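Local atomic coordinates of fructuronate-tagaturonate epimerase UxaE from Cohnella laeviribosi in complex with 1 glycerol (Cohnella laeviribosi, PDB entry 6IL9), a protein that catalyses the interconversion of fructuronate and tagaturonate by epimerisation, probably in a zinc-dependent active site set in a TIM barrel. Residues E308-I313 and Y405-N410; G369-E374 and A474-H479; R389-A394 and Q436-T441; N412-L417 and P426-E431. One frame throughout, in Å; residues are numbered along the deposited sequence.

Contact 1 (E308-I313 and Y405-N410)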
loop_
_atom_site.group_PDB
_atom_site.type_symbol
_atom_site.label_atom_id
_atom_site.label_comp_id
_atom_site.label_asym_id
_atom_site.label_seq_id
_atom_site.Cartn_x
_atom_site.Cartn_y
_atom_site.Cartn_z
ATOM N N GLU A 308 7.523 -17.156 -4.924
ATOM C CA GLU A 308 8.021 -15.890 -4.397
ATOM C C GLU A 308 7.338 -14.698 -5.052
ATOM O O GLU A 308 7.118 -14.680 -6.266
ATOM C CB GLU A 308 9.530 -15.747 -4.596
ATOM C CG GLU A 308 10.343 -16.846 -3.963
ATOM C CD GLU A 308 11.825 -16.604 -4.175
ATOM O OE1 GLU A 308 12.298 -15.515 -3.794
ATOM O OE2 GLU A 308 12.497 -17.492 -4.732
ATOM N N PHE A 309 7.043 -13.696 -4.229
ATOM C CA PHE A 309 6.486 -12.403 -4.632
ATOM C C PHE A 309 7.514 -11.345 -4.263
ATOM O O PHE A 309 7.397 -10.707 -3.212
ATOM C CB PHE A 309 5.140 -12.118 -3.913
ATOM C CG PHE A 309 3.938 -12.778 -4.537
ATOM C CD1 PHE A 309 3.784 -14.163 -4.521
ATOM C CD2 PHE A 309 2.939 -11.999 -5.096
ATOM C CE1 PHE A 309 2.653 -14.748 -5.092
ATOM C CE2 PHE A 309 1.810 -12.573 -5.676
ATOM C CZ PHE A 309 1.675 -13.959 -5.671
ATOM N N GLN A 310 8.515 -11.147 -5.125
ATOM C CA GLN A 310 9.541 -10.141 -4.888
ATOM C C GLN A 310 9.112 -8.797 -5.467
ATOM O O GLN A 310 8.308 -8.724 -6.404
ATOM C CB GLN A 310 10.870 -10.552 -5.515
ATOM C CG GLN A 310 11.502 -11.767 -4.848
ATOM C CD GLN A 310 12.887 -12.026 -5.365
ATOM O OE1 GLN A 310 13.560 -11.113 -5.837
ATOM N NE2 GLN A 310 13.334 -13.275 -5.271
ATOM N N LYS A 311 9.682 -7.729 -4.908
ATOM C CA LYS A 311 9.400 -6.388 -5.407
ATOM C C LYS A 311 9.844 -6.230 -6.858
ATOM O O LYS A 311 10.950 -6.633 -7.232
ATOM C CB LYS A 311 10.122 -5.337 -4.559
ATOM C CG LYS A 311 9.742 -5.324 -3.095
ATOM C CD LYS A 311 8.241 -5.186 -2.916
ATOM C CE LYS A 311 7.908 -4.908 -1.444
ATOM N NZ LYS A 311 6.506 -5.236 -1.109
ATOM N N GLY A 312 8.975 -5.614 -7.671
ATOM C CA GLY A 312 9.350 -5.071 -8.965
ATOM C C GLY A 312 9.162 -6.003 -10.137
ATOM O O GLY A 312 9.216 -5.552 -11.295
ATOM N N ILE A 313 8.931 -7.285 -9.882
ATOM C CA ILE A 313 8.962 -8.299 -10.919
ATOM C C ILE A 313 7.702 -9.150 -10.827
ATOM O O ILE A 313 6.938 -9.067 -9.868
ATOM C CB ILE A 313 10.216 -9.174 -10.793
ATOM C CG1 ILE A 313 10.235 -9.870 -9.428
ATOM C CG2 ILE A 313 11.467 -8.310 -10.993
ATOM C CD1 ILE A 313 11.228 -11.068 -9.407
ATOM N N TYR A 405 14.872 -5.338 2.106
ATOM C CA TYR A 405 13.976 -6.024 1.189
ATOM C C TYR A 405 14.697 -7.247 0.660
ATOM O O TYR A 405 15.860 -7.148 0.256
ATOM C CB TYR A 405 13.560 -5.101 0.045
ATOM C CG TYR A 405 12.763 -3.914 0.531
ATOM C CD1 TYR A 405 11.386 -3.998 0.663
ATOM C CD2 TYR A 405 13.384 -2.732 0.892
ATOM C CE1 TYR A 405 10.644 -2.933 1.122
ATOM C CE2 TYR A 405 12.646 -1.647 1.354
ATOM C CZ TYR A 405 11.274 -1.763 1.473
ATOM O OH TYR A 405 10.504 -0.712 1.930
ATOM N N HIS A 406 14.023 -8.394 0.679
ATOM C CA HIS A 406 14.635 -9.635 0.208
ATOM C C HIS A 406 14.449 -9.740 -1.298
ATOM O O HIS A 406 13.321 -9.874 -1.782
ATOM C CB HIS A 406 14.036 -10.855 0.897
ATOM C CG HIS A 406 14.571 -12.148 0.361
ATOM N ND1 HIS A 406 15.793 -12.661 0.745
ATOM C CD2 HIS A 406 14.077 -13.006 -0.564
ATOM C CE1 HIS A 406 16.017 -13.793 0.098
ATOM N NE2 HIS A 406 14.990 -14.026 -0.701
ATOM N N VAL A 407 15.555 -9.677 -2.042
ATOM C CA VAL A 407 15.532 -9.802 -3.494
ATOM C C VAL A 407 16.670 -10.718 -3.928
ATOM O O VAL A 407 17.664 -10.894 -3.221
ATOM C CB VAL A 407 15.653 -8.427 -4.194
ATOM C CG1 VAL A 407 14.417 -7.558 -3.892
ATOM C CG2 VAL A 407 16.944 -7.708 -3.754
ATOM N N THR A 408 16.523 -11.317 -5.113
ATOM C CA THR A 408 17.591 -12.135 -5.682
ATOM C C THR A 408 18.192 -11.478 -6.920
ATOM O O THR A 408 18.631 -12.158 -7.851
ATOM C CB THR A 408 17.085 -13.544 -6.005
ATOM O OG1 THR A 408 15.904 -13.469 -6.814
ATOM C CG2 THR A 408 16.776 -14.312 -4.717
ATOM N N THR A 409 18.220 -10.147 -6.921
ATOM C CA THR A 409 18.723 -9.354 -8.033
ATOM C C THR A 409 20.099 -9.804 -8.496
ATOM O O THR A 409 21.015 -9.991 -7.686
ATOM C CB THR A 409 18.803 -7.901 -7.587
ATOM O OG1 THR A 409 17.585 -7.554 -6.906
ATOM C CG2 THR A 409 19.042 -6.974 -8.757
ATOM N N ASN A 410 20.251 -9.938 -9.807
ATOM C CA ASN A 410 21.544 -10.230 -10.409
ATOM C C ASN A 410 22.048 -8.946 -11.060
ATOM O O ASN A 410 21.672 -8.625 -12.192
ATOM C CB ASN A 410 21.438 -11.365 -11.425
ATOM C CG ASN A 410 22.775 -11.711 -12.010
ATOM O OD1 ASN A 410 23.789 -11.201 -11.550
ATOM N ND2 ASN A 410 22.792 -12.566 -13.024
HETATM O O HOH W 1 14.598 -16.129 -2.372
HETATM O O HOH W 2 15.392 -11.339 -8.640
HETATM O O HOH W 3 11.194 -8.215 -2.523
#
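Q310 runs its extended side chain (chi2 -172°) across T408 at about a right angle and overlaps both the hydroxyl and the backbone of that residue. Two hydrogen bonds tie them: Q310 NE2 donates to T408 OG1 at 3.0 Å, with the oxygen close to the amide plane, and T408 N returns a bond of 3.1 Å to Q310 OE1, its donor tilted 34° from the carbonyl plane. On its other N-H, Q310 NE2 reaches E308 OE1 at 2.9 Å, meeting the carboxylate from above its plane. With Q436 NE2 also donating to Q310 OE1, the buried amide is held at both ends and its rotation is fixed. An alanine in place of Q310 would remove the whole amide and would probably leave T408 N without its acceptor and Q436 short of one partner.

Waters extend the junction: one joins E308 OE1 to H406 NE2, and another accepts from K311 N and donates to H406 O. K311 CE lies obliquely 4.2 Å from Y405 CD1; K311 NZ is hydrogen-bonded to S344 OG and to a bound glycerol, and the nearest approach of the K311 side chain to the zinc ion is about 6 Å. The contact thus links the loop following barrel strand 300-302 to the loop following helix 384-402, with helix 432-440 touching K311 and Y405.

Contact 2 (G369-E374 and A474-H479)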
loop_
_atom_site.group_PDB
_atom_site.type_symbol
_atom_site.label_atom_id
_atom_site.label_comp_id
_atom_site.label_asym_id
_atom_site.label_seq_id
_atom_site.Cartn_x
_atom_site.Cartn_y
_atom_site.Cartn_z
ATOM N N GLY A 369 5.770 0.478 -4.360
ATOM C CA GLY A 369 7.007 0.829 -5.039
ATOM C C GLY A 369 6.885 0.954 -6.547
ATOM O O GLY A 369 7.655 1.689 -7.176
ATOM N N THR A 370 5.929 0.244 -7.155
ATOM C CA THR A 370 5.773 0.351 -8.603
ATOM C C THR A 370 5.391 1.766 -9.012
ATOM O O THR A 370 5.705 2.199 -10.123
ATOM C CB THR A 370 4.733 -0.648 -9.114
ATOM O OG1 THR A 370 5.006 -0.976 -10.483
ATOM C CG2 THR A 370 3.303 -0.092 -8.998
ATOM N N ASN A 371 4.741 2.505 -8.116
ATOM C CA ASN A 371 4.374 3.883 -8.408
ATOM C C ASN A 371 5.585 4.805 -8.340
ATOM O O ASN A 371 5.662 5.797 -9.083
ATOM C CB ASN A 371 3.263 4.295 -7.438
ATOM C CG ASN A 371 2.067 3.361 -7.524
ATOM O OD1 ASN A 371 1.499 3.180 -8.601
ATOM N ND2 ASN A 371 1.699 2.744 -6.408
ATOM N N TRP A 372 6.547 4.468 -7.473
ATOM C CA TRP A 372 7.843 5.133 -7.468
ATOM C C TRP A 372 8.636 4.783 -8.726
ATOM O O TRP A 372 9.281 5.651 -9.325
ATOM C CB TRP A 372 8.590 4.743 -6.182
ATOM C CG TRP A 372 10.075 4.541 -6.271
ATOM C CD1 TRP A 372 10.747 3.342 -6.324
ATOM C CD2 TRP A 372 11.080 5.559 -6.252
ATOM N NE1 TRP A 372 12.103 3.558 -6.369
ATOM C CE2 TRP A 372 12.335 4.912 -6.312
ATOM C CE3 TRP A 372 11.042 6.956 -6.183
ATOM C CZ2 TRP A 372 13.545 5.620 -6.321
ATOM C CZ3 TRP A 372 12.242 7.655 -6.182
ATOM C CH2 TRP A 372 13.475 6.985 -6.261
ATOM N N LEU A 373 8.577 3.525 -9.171
ATOM C CA LEU A 373 9.328 3.182 -10.373
ATOM C C LEU A 373 8.769 3.883 -11.608
ATOM O O LEU A 373 9.525 4.179 -12.541
ATOM C CB LEU A 373 9.346 1.663 -10.589
ATOM C CG LEU A 373 10.208 0.842 -9.633
ATOM C CD1 LEU A 373 10.165 -0.641 -10.024
ATOM C CD2 LEU A 373 11.664 1.329 -9.586
ATOM N N GLU A 374 7.462 4.167 -11.647
ATOM C CA GLU A 374 6.945 4.947 -12.769
ATOM C C GLU A 374 7.464 6.377 -12.745
ATOM O O GLU A 374 7.654 6.981 -13.805
ATOM C CB GLU A 374 5.423 4.956 -12.771
ATOM C CG GLU A 374 4.812 3.622 -13.180
ATOM C CD GLU A 374 5.283 3.129 -14.536
ATOM O OE1 GLU A 374 5.441 3.947 -15.478
ATOM O OE2 GLU A 374 5.487 1.898 -14.665
ATOM N N ALA A 474 -0.303 10.067 -16.848
ATOM C CA ALA A 474 -0.617 9.164 -17.954
ATOM C C ALA A 474 0.050 7.817 -17.749
ATOM O O ALA A 474 -0.516 6.769 -18.085
ATOM C CB ALA A 474 -0.169 9.767 -19.286
ATOM N N ALA A 475 1.268 7.830 -17.210
ATOM C CA ALA A 475 1.962 6.578 -16.941
ATOM C C ALA A 475 1.249 5.775 -15.859
ATOM O O ALA A 475 1.121 4.550 -15.973
ATOM C CB ALA A 475 3.406 6.860 -16.545
ATOM N N LEU A 476 0.780 6.440 -14.795
ATOM C CA LEU A 476 0.053 5.710 -13.760
ATOM C C LEU A 476 -1.247 5.136 -14.305
ATOM O O LEU A 476 -1.578 3.973 -14.038
ATOM C CB LEU A 476 -0.220 6.623 -12.564
ATOM C CG LEU A 476 1.019 7.068 -11.790
ATOM C CD1 LEU A 476 0.617 8.137 -10.803
ATOM C CD2 LEU A 476 1.709 5.887 -11.080
ATOM N N ARG A 477 -1.999 5.934 -15.078
ATOM C CA ARG A 477 -3.239 5.435 -15.663
ATOM C C ARG A 477 -2.982 4.184 -16.488
ATOM O O ARG A 477 -3.724 3.197 -16.389
ATOM C CB ARG A 477 -3.887 6.518 -16.525
ATOM C CG ARG A 477 -4.427 7.662 -15.685
ATOM C CD ARG A 477 -5.332 8.579 -16.510
ATOM N NE ARG A 477 -4.655 9.097 -17.697
ATOM C CZ ARG A 477 -4.041 10.276 -17.762
ATOM N NH1 ARG A 477 -3.996 11.070 -16.703
ATOM N NH2 ARG A 477 -3.469 10.670 -18.895
ATOM N N SER A 478 -1.906 4.191 -17.273
ATOM C CA SER A 478 -1.620 3.056 -18.140
ATOM C C SER A 478 -1.158 1.853 -17.331
ATOM O O SER A 478 -1.600 0.719 -17.558
ATOM C CB SER A 478 -0.551 3.455 -19.162
ATOM O OG SER A 478 -0.127 2.329 -19.906
ATOM N N HIS A 479 -0.258 2.087 -16.385
ATOM C CA HIS A 479 0.389 1.009 -15.652
ATOM C C HIS A 479 -0.549 0.392 -14.616
ATOM O O HIS A 479 -0.711 -0.829 -14.568
ATOM C CB HIS A 479 1.654 1.556 -14.992
ATOM C CG HIS A 479 2.466 0.524 -14.286
ATOM N ND1 HIS A 479 3.106 -0.504 -14.945
ATOM C CD2 HIS A 479 2.759 0.372 -12.973
ATOM C CE1 HIS A 479 3.746 -1.254 -14.066
ATOM N NE2 HIS A 479 3.555 -0.741 -12.865
#
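T370 and H479 supply the hydrogen bond across the two helices: their side chains approach from opposite directions, and H479 NE2 donates to T370 OG1 at 2.8 Å, slightly out of the imidazole plane. The same hydroxyl is also hydrogen-bonded to D347, so two polar partners fix it.

A carboxylate-over-ring contact comes next. E374 is bent at chi2 (-56°), and E374 OE2 lies over the centre of one face of the H479 ring, 3.3 Å from H479 CG, with carboxylate and ring planes 35° apart. The angle at ND1 rules out a hydrogen bond there; the other carboxylate oxygen, OE1, makes a salt bridge with R377.

Van der Waals contacts, partly of methyls with polar oxygens, make up the third group: L476 CD2 sits 3.7 Å from N371 OD1 and 4.2 Å from E374 CB, while A475 CB lies 3.7 Å from E374 OE1. The N371 amide is itself satisfied by G97 and H107.

The segment axes pass 10.2 Å apart with their directions at 135°. T370 N is hydrogen-bonded to the phosphate of the phosphoserine at position 346. This is the helix after the eighth strand of a TIM barrel, packed on the C-terminal helix 469-487, with the N-terminal end of helix 369-382 at the phosphate.

Contact 3 (R389-A394 and Q436-T441)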
loop_
_atom_site.group_PDB
_atom_site.type_symbol
_atom_site.label_atom_id
_atom_site.label_comp_id
_atom_site.label_asym_id
_atom_site.label_seq_id
_atom_site.Cartn_x
_atom_site.Cartn_y
_atom_site.Cartn_z
ATOM N N ARG A 389 22.797 9.601 -12.698
ATOM C CA ARG A 389 23.351 9.814 -11.367
ATOM C C ARG A 389 22.635 8.968 -10.320
ATOM O O ARG A 389 23.279 8.403 -9.424
ATOM C CB ARG A 389 23.283 11.298 -11.015
ATOM C CG ARG A 389 24.230 12.150 -11.861
ATOM C CD ARG A 389 24.078 13.618 -11.536
ATOM N NE ARG A 389 24.159 13.834 -10.099
ATOM C CZ ARG A 389 23.240 14.472 -9.382
ATOM N NH1 ARG A 389 22.162 14.974 -9.973
ATOM N NH2 ARG A 389 23.407 14.610 -8.075
ATOM N N MET A 390 21.302 8.875 -10.410
ATOM C CA MET A 390 20.538 8.074 -9.448
ATOM C C MET A 390 20.827 6.583 -9.612
ATOM O O MET A 390 20.977 5.860 -8.621
ATOM C CB MET A 390 19.035 8.353 -9.606
ATOM C CG MET A 390 18.617 9.792 -9.256
ATOM S SD MET A 390 16.826 10.172 -9.398
ATOM C CE MET A 390 16.150 9.162 -8.078
ATOM N N HIS A 391 20.898 6.108 -10.858
ATOM C CA HIS A 391 21.148 4.692 -11.117
ATOM C C HIS A 391 22.527 4.291 -10.603
ATOM O O HIS A 391 22.681 3.268 -9.923
ATOM C CB HIS A 391 20.989 4.444 -12.624
ATOM C CG HIS A 391 21.286 3.045 -13.088
ATOM N ND1 HIS A 391 20.364 2.291 -13.790
ATOM C CD2 HIS A 391 22.415 2.293 -13.026
ATOM C CE1 HIS A 391 20.903 1.131 -14.119
ATOM N NE2 HIS A 391 22.144 1.103 -13.663
ATOM N N GLN A 392 23.537 5.124 -10.870
ATOM C CA GLN A 392 24.890 4.814 -10.413
ATOM C C GLN A 392 24.972 4.806 -8.890
ATOM O O GLN A 392 25.636 3.943 -8.300
ATOM C CB GLN A 392 25.883 5.818 -11.006
ATOM C CG GLN A 392 27.341 5.394 -10.860
ATOM C CD GLN A 392 27.628 4.030 -11.470
ATOM O OE1 GLN A 392 27.310 3.772 -12.638
ATOM N NE2 GLN A 392 28.241 3.148 -10.682
ATOM N N TYR A 393 24.290 5.752 -8.237
ATOM C CA TYR A 393 24.258 5.789 -6.781
ATOM C C TYR A 393 23.591 4.543 -6.220
ATOM O O TYR A 393 24.076 3.952 -5.247
ATOM C CB TYR A 393 23.524 7.049 -6.318
ATOM C CG TYR A 393 23.657 7.403 -4.853
ATOM C CD1 TYR A 393 22.746 6.933 -3.916
ATOM C CD2 TYR A 393 24.656 8.264 -4.416
ATOM C CE1 TYR A 393 22.846 7.266 -2.584
ATOM C CE2 TYR A 393 24.760 8.608 -3.084
ATOM C CZ TYR A 393 23.861 8.113 -2.174
ATOM O OH TYR A 393 23.964 8.462 -0.846
ATOM N N ALA A 394 22.477 4.127 -6.830
ATOM C CA ALA A 394 21.817 2.897 -6.413
ATOM C C ALA A 394 22.761 1.704 -6.509
ATOM O O ALA A 394 22.800 0.866 -5.604
ATOM C CB ALA A 394 20.569 2.673 -7.265
ATOM N N GLN A 436 14.464 -3.922 -9.819
ATOM C CA GLN A 436 14.666 -4.193 -8.397
ATOM C C GLN A 436 15.713 -3.262 -7.799
ATOM O O GLN A 436 15.579 -2.826 -6.648
ATOM C CB GLN A 436 15.071 -5.647 -8.191
ATOM C CG GLN A 436 13.947 -6.609 -8.545
ATOM C CD GLN A 436 14.168 -7.970 -7.937
ATOM O OE1 GLN A 436 15.256 -8.539 -8.049
ATOM N NE2 GLN A 436 13.147 -8.502 -7.283
ATOM N N LEU A 437 16.750 -2.945 -8.576
ATOM C CA LEU A 437 17.802 -2.044 -8.118
ATOM C C LEU A 437 17.217 -0.704 -7.706
ATOM O O LEU A 437 17.528 -0.184 -6.630
ATOM C CB LEU A 437 18.828 -1.859 -9.233
ATOM C CG LEU A 437 19.858 -0.744 -9.065
ATOM C CD1 LEU A 437 20.831 -1.123 -7.955
ATOM C CD2 LEU A 437 20.586 -0.488 -10.385
ATOM N N LEU A 438 16.361 -0.134 -8.558
ATOM C CA LEU A 438 15.770 1.171 -8.263
ATOM C C LEU A 438 14.611 1.065 -7.273
ATOM O O LEU A 438 14.378 2.005 -6.504
ATOM C CB LEU A 438 15.305 1.841 -9.565
ATOM C CG LEU A 438 16.323 2.707 -10.335
ATOM C CD1 LEU A 438 16.697 3.941 -9.545
ATOM C CD2 LEU A 438 17.597 1.926 -10.717
ATOM N N HIS A 439 13.897 -0.067 -7.259
ATOM C CA HIS A 439 12.721 -0.208 -6.397
ATOM C C HIS A 439 13.122 -0.076 -4.938
ATOM O O HIS A 439 12.518 0.685 -4.178
ATOM C CB HIS A 439 12.063 -1.576 -6.655
ATOM C CG HIS A 439 10.715 -1.766 -6.014
ATOM N ND1 HIS A 439 10.507 -1.691 -4.651
ATOM C CD2 HIS A 439 9.513 -2.076 -6.561
ATOM C CE1 HIS A 439 9.233 -1.926 -4.387
ATOM N NE2 HIS A 439 8.607 -2.167 -5.529
ATOM N N ILE A 440 14.180 -0.787 -4.549
ATOM C CA ILE A 440 14.517 -0.992 -3.151
ATOM C C ILE A 440 15.395 0.126 -2.597
ATOM O O ILE A 440 15.460 0.299 -1.370
ATOM C CB ILE A 440 15.156 -2.394 -3.086
ATOM C CG1 ILE A 440 14.099 -3.479 -2.913
ATOM C CG2 ILE A 440 16.204 -2.528 -2.060
ATOM C CD1 ILE A 440 13.160 -3.636 -4.025
ATOM N N THR A 441 16.013 0.926 -3.466
ATOM C CA THR A 441 16.906 2.006 -3.066
ATOM C C THR A 441 16.193 3.352 -2.974
ATOM O O THR A 441 16.862 4.382 -2.886
ATOM C CB THR A 441 18.098 2.109 -4.031
ATOM O OG1 THR A 441 17.644 2.209 -5.391
ATOM C CG2 THR A 441 19.046 0.889 -3.887
#
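Segments 389-394 and 436-440 are helical and pack almost perpendicular, their axes 9.8 Å apart at 88°. Their backbones come nearest at A394 and T441, whose CA atoms are 6.0 Å apart, a spacing consistent with the small alanine at that point. A394 CB meets T441 OG1 at 3.5 Å and L437 CD1 at 3.9 Å. T441 OG1 in turn donates to L437 O at 2.7 Å, in the carbonyl plane and on a lone pair, which steadies the hydroxyl against the alanine.

H391 forms the second patch. Its CG, anti to the backbone N (chi1 177°), carries the ring across L437 at about a right angle. L437 CD2 stands over one face in a CH-pi contact, 4.1 Å from the centroid of the H391 ring and 15° off its normal. L438 CD2 approaches H391 ND1 obliquely, while that nitrogen is hydrogen-bonded to Y387 OH. This is near-perpendicular, buried helix-on-helix packing, joining two of the helices that follow the last strand, 363-367, of the TIM barrel.

Contact 4 (N412-L417 and P426-E431)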
loop_
_atom_site.group_PDB
_atom_site.type_symbol
_atom_site.label_atom_id
_atom_site.label_comp_id
_atom_site.label_asym_id
_atom_site.label_seq_id
_atom_site.Cartn_x
_atom_site.Cartn_y
_atom_site.Cartn_z
ATOM N N ASN A 412 24.762 -8.505 -12.414
ATOM C CA ASN A 412 25.473 -8.836 -13.646
ATOM C C ASN A 412 24.576 -8.764 -14.879
ATOM O O ASN A 412 25.090 -8.708 -16.004
ATOM C CB ASN A 412 26.091 -10.235 -13.518
ATOM C CG ASN A 412 27.211 -10.468 -14.516
ATOM O OD1 ASN A 412 27.206 -11.464 -15.259
ATOM N ND2 ASN A 412 28.153 -9.543 -14.569
ATOM N N ASN A 413 23.250 -8.763 -14.705
ATOM C CA ASN A 413 22.335 -8.645 -15.841
ATOM C C ASN A 413 22.132 -7.204 -16.289
ATOM O O ASN A 413 21.549 -6.976 -17.355
ATOM C CB ASN A 413 20.961 -9.235 -15.494
ATOM C CG ASN A 413 20.950 -10.743 -15.492
ATOM O OD1 ASN A 413 21.801 -11.380 -16.114
ATOM N ND2 ASN A 413 19.962 -11.328 -14.812
ATOM N N ILE A 414 22.577 -6.232 -15.506
ATOM C CA ILE A 414 22.283 -4.827 -15.779
ATOM C C ILE A 414 23.400 -4.240 -16.643
ATOM O O ILE A 414 24.568 -4.251 -16.243
ATOM C CB ILE A 414 22.124 -4.039 -14.472
ATOM C CG1 ILE A 414 21.103 -4.733 -13.551
ATOM C CG2 ILE A 414 21.679 -2.599 -14.762
ATOM C CD1 ILE A 414 20.970 -4.078 -12.165
ATOM N N ARG A 415 23.044 -3.720 -17.817
ATOM C CA ARG A 415 24.041 -3.114 -18.693
ATOM C C ARG A 415 24.712 -1.937 -17.989
ATOM O O ARG A 415 24.036 -1.155 -17.302
ATOM C CB ARG A 415 23.404 -2.628 -20.001
ATOM C CG ARG A 415 23.036 -3.706 -21.008
ATOM C CD ARG A 415 22.098 -3.148 -22.090
ATOM N NE ARG A 415 20.822 -2.748 -21.506
ATOM C CZ ARG A 415 19.909 -1.973 -22.085
ATOM N NH1 ARG A 415 20.096 -1.492 -23.311
ATOM N NH2 ARG A 415 18.792 -1.688 -21.426
ATOM N N PRO A 416 26.031 -1.780 -18.127
ATOM C CA PRO A 416 26.688 -0.590 -17.574
ATOM C C PRO A 416 26.132 0.668 -18.216
ATOM O O PRO A 416 25.815 0.685 -19.409
ATOM C CB PRO A 416 28.166 -0.797 -17.929
ATOM C CG PRO A 416 28.294 -2.293 -18.166
ATOM C CD PRO A 416 26.986 -2.726 -18.735
ATOM N N LEU A 417 26.012 1.721 -17.402
ATOM C CA LEU A 417 25.443 2.980 -17.880
ATOM C C LEU A 417 26.221 3.512 -19.079
ATOM O O LEU A 417 25.634 4.061 -20.018
ATOM C CB LEU A 417 25.430 4.004 -16.743
ATOM C CG LEU A 417 24.298 3.931 -15.712
ATOM C CD1 LEU A 417 24.542 4.910 -14.564
ATOM C CD2 LEU A 417 22.947 4.199 -16.373
ATOM N N PRO A 426 15.310 4.556 -20.536
ATOM C CA PRO A 426 14.010 4.072 -20.042
ATOM C C PRO A 426 13.842 2.565 -20.119
ATOM O O PRO A 426 13.025 2.015 -19.367
ATOM C CB PRO A 426 13.001 4.789 -20.948
ATOM C CG PRO A 426 13.697 6.056 -21.337
ATOM C CD PRO A 426 15.134 5.645 -21.522
ATOM N N SER A 427 14.595 1.885 -20.991
ATOM C CA SER A 427 14.481 0.435 -21.111
ATOM C C SER A 427 14.865 -0.277 -19.818
ATOM O O SER A 427 14.400 -1.397 -19.571
ATOM C CB SER A 427 15.334 -0.067 -22.281
ATOM O OG SER A 427 16.718 0.181 -22.082
ATOM N N TYR A 428 15.704 0.346 -18.979
ATOM C CA TYR A 428 16.020 -0.256 -17.684
ATOM C C TYR A 428 14.760 -0.557 -16.881
ATOM O O TYR A 428 14.695 -1.565 -16.165
ATOM C CB TYR A 428 16.904 0.676 -16.863
ATOM C CG TYR A 428 18.365 0.716 -17.233
ATOM C CD1 TYR A 428 19.146 -0.440 -17.231
ATOM C CD2 TYR A 428 18.976 1.928 -17.532
ATOM C CE1 TYR A 428 20.505 -0.382 -17.542
ATOM C CE2 TYR A 428 20.328 1.993 -17.846
ATOM C CZ TYR A 428 21.080 0.844 -17.846
ATOM O OH TYR A 428 22.423 0.939 -18.148
ATOM N N MET A 429 13.765 0.333 -16.942
ATOM C CA MET A 429 12.575 0.161 -16.114
ATOM C C MET A 429 11.623 -0.886 -16.674
ATOM O O MET A 429 10.530 -1.084 -16.122
ATOM C CB MET A 429 11.870 1.509 -15.914
ATOM C CG MET A 429 12.626 2.450 -14.945
ATOM S SD MET A 429 12.994 1.823 -13.269
ATOM C CE MET A 429 14.638 1.120 -13.527
ATOM N N ASN A 430 12.032 -1.586 -17.731
ATOM C CA ASN A 430 11.343 -2.773 -18.211
ATOM C C ASN A 430 12.063 -4.065 -17.852
ATOM O O ASN A 430 11.583 -5.134 -18.222
ATOM C CB ASN A 430 11.169 -2.722 -19.732
ATOM C CG ASN A 430 10.268 -1.598 -20.174
ATOM O OD1 ASN A 430 9.319 -1.245 -19.472
ATOM N ND2 ASN A 430 10.573 -1.012 -21.325
ATOM N N GLU A 431 13.188 -4.001 -17.144
ATOM C CA GLU A 431 14.009 -5.177 -16.874
ATOM C C GLU A 431 13.918 -5.587 -15.414
ATOM O O GLU A 431 13.881 -4.733 -14.527
ATOM C CB GLU A 431 15.470 -4.905 -17.227
ATOM C CG GLU A 431 15.660 -4.520 -18.679
ATOM C CD GLU A 431 17.010 -3.889 -18.934
ATOM O OE1 GLU A 431 17.769 -3.673 -17.958
ATOM O OE2 GLU A 431 17.316 -3.619 -20.120
HETATM O O HOH W 4 20.267 -3.870 -18.708
HETATM O O HOH W 5 18.068 -0.786 -25.029
#
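A bend at chi3 of R415 (-65°) swings its guanidinium toward S427 and E431, while Y428, with CG anti to the carbonyl carbon (chi1 -78°), points its hydroxyl at the R415 carbonyl, which meets the ring at its edge, near its plane. Both segments belong to the long irregular loop between helices 384-402 and 432-440 of this TIM-barrel protein, and E431 occupies the N-cap position of the latter.

Y428 OH donates to R415 O at 2.8 Å, coming from above the carbonyl plane (50° out of it). I414 CG2 packs on Y428 CE1 at 3.7 Å and L417 CD2 on Y428 CE2 at 3.7 Å, both obliquely; H391 of helix 384-402 meets the same ring. A phenylalanine in place of Y428 would lack the hydroxyl and would probably leave R415 O without this donor, with the 412-417 limb less firmly fixed.

R415 NH2 serves two acceptors. It donates to S427 OG at 2.9 Å, an oxygen lying in the guanidinium plane and also hydrogen-bonded to E424 O, and it forms a salt bridge with E431 OE2 at 2.8 Å, where the poor angle makes the hydrogen bond weak. One water completes the link, accepting from R415 N and R415 NE and donating to E431 OE1 at 2.6 Å.

Overall arrangement
Beyond barrel strand 300-302 the chain opens contact 1 at 308-313, passes strands 339-342 and 363-367, and opens contact 2 on helix 369-382 and contact 3 on helix 384-402. Segment 405-410 then closes contact 1, which therefore crosses contacts 2 and 3. Contact 4 opens and closes within the following loop and is nested inside contact 3, which closes at 436-441; both lie inside contact 2, closed last on helix 469-487. Direct touches join them: T409 and K311 reach Q436, W372 NE1 reaches L438 O, and H391 packs on Y428 and L417. Barrel loop, late helices and C-terminal helix are thus connected through helix 432-440 and helix 369-382.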